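Local coordinates for protein lactate racemase (Thermoanaerobacterium thermosaccharolyticum, PDB 2YJG) that interconverts the D- and L-isomers of lactate with the help of a nickel-pincer nucleotide cofactor, working as a homodimer, at residues 361-364 with 365-369. Residues are numbered along the deposited sequence; the frame is centred on the assembly and turned at random.
Sequences QILA and RILIN
Over one face of the R365 guanidinium lies the methyl CG2 of I362, one turn back along the same helix, with NH2 of R365 3.7 Å from that carbon. A branched aliphatic residue suits this place, since it offers a methyl to the face of the flat cation while NH2 still forms its salt bridge with E304. The bend at chi3 (78°) turns the otherwise extended arginine chain back alongside I362, and both side chains point the same way. CG2 of I362 also lies 4.4 Å from CD1 of I366, one turn along the helix, a looser apolar contact. I362 reaches F175 and F176 as well; its side chain is about 7 Å from that of H174, a probable catalytic proton donor/acceptor. On another flank L363 and L367 meet obliquely, CG of L363 lying 3.8 Å from CD1 of L367. Leucine suits both positions: its branched apolar end can meet its like one turn away and still touch M300 and M387 (L363) or M389 (L367). Regular i to i+4 hydrogen bonds hold the backbone, I368 N to A364 O being more bent (137° at the hydrogen). This is the later part of helix 357-369, shortly before strand 371-375 of the parallel sheet. I362 and L363 pack on helix 293-305, Q361 and I368 touch helix 338-346, and Q361 donates from NE2 to S202 O at the start of helix 202-206.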
ATOM      1  N   GLN A 361      -4.338 -33.638 -17.344  1.00 10.63           N
ATOM      2  CA  GLN A 361      -4.812 -34.957 -17.025  1.00  9.38           C
ATOM      3  C   GLN A 361      -6.345 -34.965 -17.117  1.00  9.94           C
ATOM      4  O   GLN A 361      -6.978 -35.861 -17.720  1.00  9.53           O
ATOM      5  CB  GLN A 361      -4.358 -35.301 -15.606  1.00  9.79           C
ATOM      6  CG  GLN A 361      -4.691 -36.739 -15.222  1.00 11.57           C
ATOM      7  CD  GLN A 361      -4.222 -37.123 -13.830  1.00 14.05           C
ATOM      8  OE1 GLN A 361      -3.417 -36.414 -13.207  1.00 12.01           O
ATOM      9  NE2 GLN A 361      -4.718 -38.264 -13.340  1.00 10.88           N
ATOM     10  N   ILE A 362      -6.959 -33.994 -16.460  1.00  9.78           N
ATOM     11  CA  ILE A 362      -8.425 -33.877 -16.555  1.00 10.45           C
ATOM     12  C   ILE A 362      -8.945 -33.689 -17.930  1.00 10.47           C
ATOM     13  O   ILE A 362      -9.933 -34.370 -18.292  1.00 11.97           O
ATOM     14  CB  ILE A 362      -8.948 -32.786 -15.603  1.00 10.25           C
ATOM     15  CG1 ILE A 362      -8.571 -33.231 -14.217  1.00  8.55           C
ATOM     16  CG2 ILE A 362     -10.602 -32.493 -15.810  1.00 11.42           C
ATOM     17  CD1 ILE A 362      -8.665 -32.157 -13.105  1.00  9.72           C
ATOM     18  N   LEU A 363      -8.331 -32.813 -18.747  1.00 11.01           N
ATOM     19  CA  LEU A 363      -8.788 -32.671 -20.140  1.00 12.07           C
ATOM     20  C   LEU A 363      -8.608 -33.968 -20.917  1.00 12.37           C
ATOM     21  O   LEU A 363      -9.518 -34.388 -21.648  1.00 11.49           O
ATOM     22  CB  LEU A 363      -8.066 -31.512 -20.822  1.00 11.20           C
ATOM     23  CG  LEU A 363      -8.349 -31.221 -22.287  1.00 11.19           C
ATOM     24  CD1 LEU A 363      -9.882 -30.861 -22.411  1.00 12.20           C
ATOM     25  CD2 LEU A 363      -7.444 -30.085 -22.836  1.00 10.77           C
ATOM     26  N   ALA A 364      -7.465 -34.674 -20.726  1.00 11.97           N
ATOM     27  CA  ALA A 364      -7.303 -35.975 -21.342  1.00 11.07           C
ATOM     28  C   ALA A 364      -8.409 -36.974 -20.923  1.00 10.76           C
ATOM     29  O   ALA A 364      -8.921 -37.683 -21.744  1.00 12.55           O
ATOM     30  CB  ALA A 364      -5.823 -36.585 -21.138  1.00 11.52           C
ATOM     31  N   ARG A 365      -8.777 -37.011 -19.658  1.00 11.31           N
ATOM     32  CA  ARG A 365      -9.875 -37.886 -19.181  1.00 12.28           C
ATOM     33  C   ARG A 365     -11.129 -37.599 -20.039  1.00 12.81           C
ATOM     34  O   ARG A 365     -11.772 -38.518 -20.564  1.00 12.24           O
ATOM     35  CB  ARG A 365     -10.159 -37.651 -17.697  1.00 12.18           C
ATOM     36  CG  ARG A 365     -11.253 -38.481 -17.178  1.00 13.77           C
ATOM     37  CD  ARG A 365     -11.579 -38.146 -15.783  1.00 15.62           C
ATOM     38  NE  ARG A 365     -12.396 -36.915 -15.714  1.00 14.34           N
ATOM     39  CZ  ARG A 365     -12.350 -36.015 -14.748  1.00 13.07           C
ATOM     40  NH1 ARG A 365     -11.477 -36.098 -13.734  1.00 13.07           N
ATOM     41  NH2 ARG A 365     -13.127 -34.953 -14.834  1.00 14.64           N
ATOM     42  N   ILE A 366     -11.441 -36.309 -20.246  1.00 12.52           N
ATOM     43  CA  ILE A 366     -12.622 -35.945 -21.057  1.00 12.29           C
ATOM     44  C   ILE A 366     -12.520 -36.409 -22.477  1.00 12.97           C
ATOM     45  O   ILE A 366     -13.381 -37.077 -22.946  1.00 12.97           O
ATOM     46  CB  ILE A 366     -12.886 -34.437 -20.993  1.00 13.61           C
ATOM     47  CG1 ILE A 366     -13.145 -34.100 -19.563  1.00 10.12           C
ATOM     48  CG2 ILE A 366     -14.146 -34.006 -21.830  1.00 13.99           C
ATOM     49  CD1 ILE A 366     -13.184 -32.586 -19.313  1.00 12.45           C
ATOM     50  N   LEU A 367     -11.419 -36.107 -23.137  1.00 10.84           N
ATOM     51  CA  LEU A 367     -11.241 -36.351 -24.520  1.00 12.37           C
ATOM     52  C   LEU A 367     -11.065 -37.820 -24.886  1.00 13.76           C
ATOM     53  O   LEU A 367     -11.103 -38.184 -26.080  1.00 14.46           O
ATOM     54  CB  LEU A 367     -10.045 -35.510 -25.009  1.00 12.22           C
ATOM     55  CG  LEU A 367     -10.066 -33.995 -24.900  1.00 10.81           C
ATOM     56  CD1 LEU A 367      -8.743 -33.355 -25.447  1.00 12.60           C
ATOM     57  CD2 LEU A 367     -11.246 -33.468 -25.686  1.00 15.14           C
ATOM     58  N   ILE A 368     -10.792 -38.672 -23.901  1.00 15.58           N
ATOM     59  CA  ILE A 368     -10.706 -40.105 -24.166  1.00 17.64           C
ATOM     60  C   ILE A 368     -12.081 -40.677 -24.411  1.00 19.09           C
ATOM     61  O   ILE A 368     -12.176 -41.576 -25.218  1.00 20.49           O
ATOM     62  CB  ILE A 368     -10.036 -40.897 -23.016  1.00 18.14           C
ATOM     63  CG1 ILE A 368      -8.536 -40.554 -22.960  1.00 16.35           C
ATOM     64  CG2 ILE A 368     -10.196 -42.443 -23.229  1.00 17.80           C
ATOM     65  CD1 ILE A 368      -7.940 -40.956 -21.651  1.00 17.20           C
ATOM     66  N   ASN A 369     -13.122 -40.112 -23.769  1.00 20.17           N
ATOM     67  CA  ASN A 369     -14.514 -40.594 -23.846  1.00 21.24           C
ATOM     68  C   ASN A 369     -15.479 -39.686 -24.662  1.00 19.81           C
ATOM     69  O   ASN A 369     -16.657 -40.063 -24.840  1.00 20.13           O
ATOM     70  CB  ASN A 369     -15.121 -40.674 -22.444  1.00 23.01           C
ATOM     71  CG  ASN A 369     -14.677 -41.846 -21.651  1.00 28.54           C
ATOM     72  OD1 ASN A 369     -13.934 -42.713 -22.109  1.00 34.95           O
ATOM     73  ND2 ASN A 369     -15.108 -41.857 -20.370  1.00 35.78           N
TER